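Local coordinates for protein exopolygalacturonase (Yersinia enterocolitica, PDB 2UVF) that probably hydrolyses polygalacturonate, the backbone of pectin, from the chain end as a family 28 exopolygalacturonase, with a fibronectin type III domain joined to its parallel beta-helix, at residues 36-50 with 140-154. Numbering follows the deposited sequence.
Sequences DAPQQLQVPTLAYDE and SVASKPITAKTSAKP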
# COMPACT_ATOMS: atom_id res chain seq x y z
N ASP A 36 -22.71 -20.55 -8.87
CA ASP A 36 -22.86 -19.65 -7.69
C ASP A 36 -22.40 -18.23 -8.05
O ASP A 36 -21.25 -18.05 -8.48
CB ASP A 36 -22.05 -20.20 -6.51
CG ASP A 36 -22.86 -20.32 -5.24
OD1 ASP A 36 -23.89 -19.61 -5.11
OD2 ASP A 36 -22.47 -21.12 -4.36
N ALA A 37 -23.29 -17.25 -7.87
CA ALA A 37 -23.11 -15.88 -8.38
C ALA A 37 -22.02 -15.08 -7.67
O ALA A 37 -21.84 -15.21 -6.46
CB ALA A 37 -24.43 -15.12 -8.34
N PRO A 38 -21.28 -14.23 -8.44
CA PRO A 38 -20.29 -13.29 -7.89
C PRO A 38 -20.89 -12.40 -6.81
O PRO A 38 -22.01 -11.91 -6.95
CB PRO A 38 -19.88 -12.46 -9.11
CG PRO A 38 -20.06 -13.39 -10.24
CD PRO A 38 -21.31 -14.16 -9.91
N GLN A 39 -20.14 -12.22 -5.72
CA GLN A 39 -20.62 -11.47 -4.57
C GLN A 39 -20.05 -10.07 -4.52
O GLN A 39 -18.87 -9.85 -4.80
CB GLN A 39 -20.30 -12.21 -3.26
CG GLN A 39 -21.01 -13.53 -3.09
CD GLN A 39 -20.61 -14.27 -1.82
OE1 GLN A 39 -19.88 -13.75 -0.96
NE2 GLN A 39 -21.09 -15.52 -1.70
N GLN A 40 -20.93 -9.13 -4.18
CA GLN A 40 -20.57 -7.76 -3.80
C GLN A 40 -19.97 -6.88 -4.90
O GLN A 40 -18.98 -6.19 -4.67
CB GLN A 40 -19.69 -7.75 -2.53
CG GLN A 40 -20.31 -8.55 -1.39
CD GLN A 40 -19.48 -8.55 -0.12
OE1 GLN A 40 -18.84 -7.55 0.22
NE2 GLN A 40 -19.49 -9.68 0.58
N LEU A 41 -20.59 -6.89 -6.08
CA LEU A 41 -20.25 -5.91 -7.10
C LEU A 41 -20.46 -4.55 -6.44
O LEU A 41 -21.41 -4.39 -5.68
CB LEU A 41 -21.12 -6.05 -8.35
CG LEU A 41 -20.97 -4.97 -9.44
CD1 LEU A 41 -19.57 -5.00 -10.06
CD2 LEU A 41 -22.03 -5.09 -10.53
N GLN A 42 -19.57 -3.60 -6.70
CA GLN A 42 -19.65 -2.29 -6.05
C GLN A 42 -18.81 -1.27 -6.78
O GLN A 42 -17.93 -1.62 -7.55
CB GLN A 42 -19.19 -2.38 -4.59
CG GLN A 42 -17.70 -2.66 -4.46
CD GLN A 42 -17.31 -3.16 -3.10
OE1 GLN A 42 -16.78 -2.40 -2.29
NE2 GLN A 42 -17.55 -4.44 -2.84
N VAL A 43 -19.11 0.00 -6.54
CA VAL A 43 -18.23 1.09 -6.93
C VAL A 43 -17.39 1.39 -5.69
O VAL A 43 -17.95 1.65 -4.62
CB VAL A 43 -19.00 2.36 -7.37
CG1 VAL A 43 -18.04 3.43 -7.90
CG2 VAL A 43 -20.04 2.01 -8.43
N PRO A 44 -16.04 1.29 -5.80
CA PRO A 44 -15.17 1.77 -4.73
C PRO A 44 -15.38 3.26 -4.50
O PRO A 44 -15.73 3.99 -5.43
CB PRO A 44 -13.75 1.49 -5.26
CG PRO A 44 -13.94 0.40 -6.28
CD PRO A 44 -15.27 0.69 -6.91
N THR A 45 -15.18 3.69 -3.25
CA THR A 45 -15.35 5.09 -2.81
C THR A 45 -14.78 6.14 -3.77
O THR A 45 -13.58 6.17 -4.06
CB THR A 45 -14.73 5.26 -1.40
OG1 THR A 45 -15.58 4.61 -0.44
CG2 THR A 45 -14.55 6.74 -1.04
N LEU A 46 -15.68 7.01 -4.23
CA LEU A 46 -15.37 8.11 -5.15
C LEU A 46 -14.72 7.65 -6.47
O LEU A 46 -14.17 8.48 -7.22
CB LEU A 46 -14.53 9.19 -4.44
CG LEU A 46 -15.28 10.10 -3.47
CD1 LEU A 46 -14.33 10.76 -2.53
CD2 LEU A 46 -16.10 11.15 -4.22
N ALA A 47 -14.80 6.35 -6.74
CA ALA A 47 -14.22 5.74 -7.94
C ALA A 47 -15.05 6.03 -9.20
O ALA A 47 -15.22 5.18 -10.08
CB ALA A 47 -14.05 4.22 -7.73
N TYR A 48 -15.58 7.25 -9.28
CA TYR A 48 -16.40 7.65 -10.42
C TYR A 48 -16.23 9.12 -10.79
O TYR A 48 -15.60 9.91 -10.07
CB TYR A 48 -17.88 7.29 -10.20
CG TYR A 48 -18.54 8.04 -9.07
CD1 TYR A 48 -19.13 9.28 -9.29
CD2 TYR A 48 -18.59 7.50 -7.80
CE1 TYR A 48 -19.74 9.97 -8.27
CE2 TYR A 48 -19.20 8.18 -6.77
CZ TYR A 48 -19.78 9.42 -7.01
OH TYR A 48 -20.38 10.11 -5.99
N ASP A 49 -16.81 9.47 -11.93
CA ASP A 49 -16.48 10.67 -12.66
C ASP A 49 -17.76 11.19 -13.31
O ASP A 49 -18.83 10.65 -13.09
CB ASP A 49 -15.49 10.29 -13.77
CG ASP A 49 -14.35 11.24 -13.86
OD1 ASP A 49 -13.50 11.09 -14.77
OD2 ASP A 49 -14.30 12.15 -13.01
N GLU A 50 -17.64 12.22 -14.14
CA GLU A 50 -18.73 12.60 -15.04
C GLU A 50 -18.87 11.67 -16.26
O GLU A 50 -19.92 11.69 -16.92
CB GLU A 50 -18.60 14.05 -15.49
CG GLU A 50 -17.42 14.34 -16.42
CD GLU A 50 -16.17 14.70 -15.65
OE1 GLU A 50 -16.02 14.21 -14.50
OE2 GLU A 50 -15.35 15.47 -16.19
N SER A 140 -21.34 -18.02 -14.98
CA SER A 140 -22.19 -18.21 -13.80
C SER A 140 -23.41 -17.31 -13.88
O SER A 140 -23.44 -16.35 -14.66
CB SER A 140 -21.42 -17.92 -12.51
OG SER A 140 -21.36 -16.52 -12.25
N VAL A 141 -24.42 -17.60 -13.06
CA VAL A 141 -25.55 -16.69 -12.91
C VAL A 141 -25.05 -15.28 -12.54
O VAL A 141 -24.04 -15.13 -11.82
CB VAL A 141 -26.64 -17.22 -11.92
CG1 VAL A 141 -27.16 -18.57 -12.38
CG2 VAL A 141 -26.12 -17.32 -10.49
N ALA A 142 -25.72 -14.25 -13.08
CA ALA A 142 -25.35 -12.86 -12.83
C ALA A 142 -25.36 -12.53 -11.34
O ALA A 142 -26.11 -13.13 -10.56
CB ALA A 142 -26.27 -11.92 -13.60
N SER A 143 -24.51 -11.58 -10.95
CA SER A 143 -24.47 -11.06 -9.59
C SER A 143 -25.81 -10.36 -9.29
O SER A 143 -26.66 -10.27 -10.17
CB SER A 143 -23.32 -10.06 -9.45
OG SER A 143 -23.44 -9.03 -10.42
N LYS A 144 -25.99 -9.88 -8.06
CA LYS A 144 -27.06 -8.93 -7.78
C LYS A 144 -26.68 -7.62 -8.50
O LYS A 144 -25.50 -7.26 -8.55
CB LYS A 144 -27.24 -8.70 -6.27
CG LYS A 144 -27.71 -9.93 -5.50
CD LYS A 144 -28.83 -9.57 -4.51
CE LYS A 144 -29.01 -10.65 -3.44
NZ LYS A 144 -27.81 -10.78 -2.56
N PRO A 145 -27.68 -6.94 -9.09
CA PRO A 145 -27.31 -5.72 -9.81
C PRO A 145 -26.91 -4.56 -8.89
O PRO A 145 -27.23 -4.55 -7.70
CB PRO A 145 -28.60 -5.37 -10.57
CG PRO A 145 -29.68 -6.01 -9.83
CD PRO A 145 -29.12 -7.23 -9.18
N ILE A 146 -26.19 -3.60 -9.45
CA ILE A 146 -26.03 -2.31 -8.81
C ILE A 146 -26.37 -1.22 -9.81
O ILE A 146 -26.11 -1.34 -11.02
CB ILE A 146 -24.61 -2.07 -8.14
CG1 ILE A 146 -23.49 -1.90 -9.17
CG2 ILE A 146 -24.27 -3.17 -7.12
CD1 ILE A 146 -22.29 -1.16 -8.59
N THR A 147 -27.01 -0.17 -9.31
CA THR A 147 -27.21 1.06 -10.06
C THR A 147 -26.20 2.06 -9.52
O THR A 147 -25.99 2.14 -8.30
CB THR A 147 -28.63 1.62 -9.84
OG1 THR A 147 -29.52 0.54 -9.52
CG2 THR A 147 -29.13 2.39 -11.07
N ALA A 148 -25.56 2.79 -10.42
CA ALA A 148 -24.63 3.83 -10.04
C ALA A 148 -24.71 5.02 -10.98
O ALA A 148 -24.79 4.87 -12.21
CB ALA A 148 -23.21 3.29 -9.98
N LYS A 149 -24.69 6.21 -10.39
CA LYS A 149 -24.83 7.44 -11.15
C LYS A 149 -23.50 8.18 -11.27
O LYS A 149 -22.80 8.38 -10.27
CB LYS A 149 -25.90 8.34 -10.49
CG LYS A 149 -26.48 9.42 -11.40
CD LYS A 149 -27.72 10.06 -10.79
CE LYS A 149 -27.37 11.15 -9.77
NZ LYS A 149 -27.08 12.46 -10.42
N THR A 150 -23.16 8.57 -12.49
CA THR A 150 -22.04 9.48 -12.74
C THR A 150 -22.26 10.81 -12.01
O THR A 150 -23.36 11.08 -11.49
CB THR A 150 -21.83 9.74 -14.26
OG1 THR A 150 -23.07 10.08 -14.89
CG2 THR A 150 -21.23 8.50 -14.94
N SER A 151 -21.22 11.63 -11.94
CA SER A 151 -21.30 12.94 -11.33
C SER A 151 -21.56 14.01 -12.40
O SER A 151 -21.46 13.73 -13.60
CB SER A 151 -20.01 13.24 -10.55
OG SER A 151 -18.92 13.52 -11.42
N ALA A 152 -21.92 15.22 -11.97
CA ALA A 152 -22.03 16.35 -12.90
C ALA A 152 -20.64 16.84 -13.31
O ALA A 152 -19.70 16.78 -12.52
CB ALA A 152 -22.82 17.48 -12.26
N LYS A 153 -20.53 17.31 -14.54
CA LYS A 153 -19.30 17.94 -15.01
C LYS A 153 -18.83 18.95 -13.94
O LYS A 153 -19.63 19.80 -13.52
CB LYS A 153 -19.53 18.59 -16.39
CG LYS A 153 -18.71 19.83 -16.69
CD LYS A 153 -17.32 19.51 -17.22
CE LYS A 153 -16.47 20.77 -17.29
NZ LYS A 153 -15.27 20.57 -18.16
N PRO A 154 -17.56 18.84 -13.49
CA PRO A 154 -17.01 19.68 -12.42
C PRO A 154 -16.56 21.09 -12.86
O PRO A 154 -16.35 21.35 -14.05
CB PRO A 154 -15.78 18.88 -11.98
CG PRO A 154 -15.31 18.26 -13.23
CD PRO A 154 -16.56 17.86 -13.96
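Over one face of the Y48 ring lies the carbonyl oxygen of K149, 3.9 Å from CD1, while CB of S151 approaches near the ring plane, at the edge. The contact belongs to the fibronectin type III domain, a beta sandwich: strand 39-42 edges the three-stranded sheet and strand 146-149 the four-stranded one, so their side chains close the sandwich along one side. L41, V43 and I146 turn CB toward the opposite segment and fill this seam with apolar branches. I146 sends its two branches different ways: CG2 sits 3.4 Å from the L41 carbonyl oxygen, whereas CG1 packs on L41 CD2 at 3.8 Å. V43 holds CG1 anti to its backbone nitrogen (chi1 -174°), which puts CG2 anti to the carbonyl carbon, against I146 CD1 and the small A148 CB. At the amino-terminal end the compact P38 rests its CD 3.3 Å from S140 OG, and A37 CB meets V141 CG2. S143 is small enough to bring CB against the P38 carbonyl, and its hydroxyl bonds to V130 N in strand 125-134. Near the other end, E50 bends at chi2 (-89°) and lays its carboxylate across P154, OE2 being 3.5 Å from CD; R188 NH2, from the beta-helix, forms salt bridges with E50 OE1 and D49 OD2. The two segments are joined directly by a nearly straight bond (175°) from S151 N to D49 O, 2.8 Å long, its donor above the carbonyl plane.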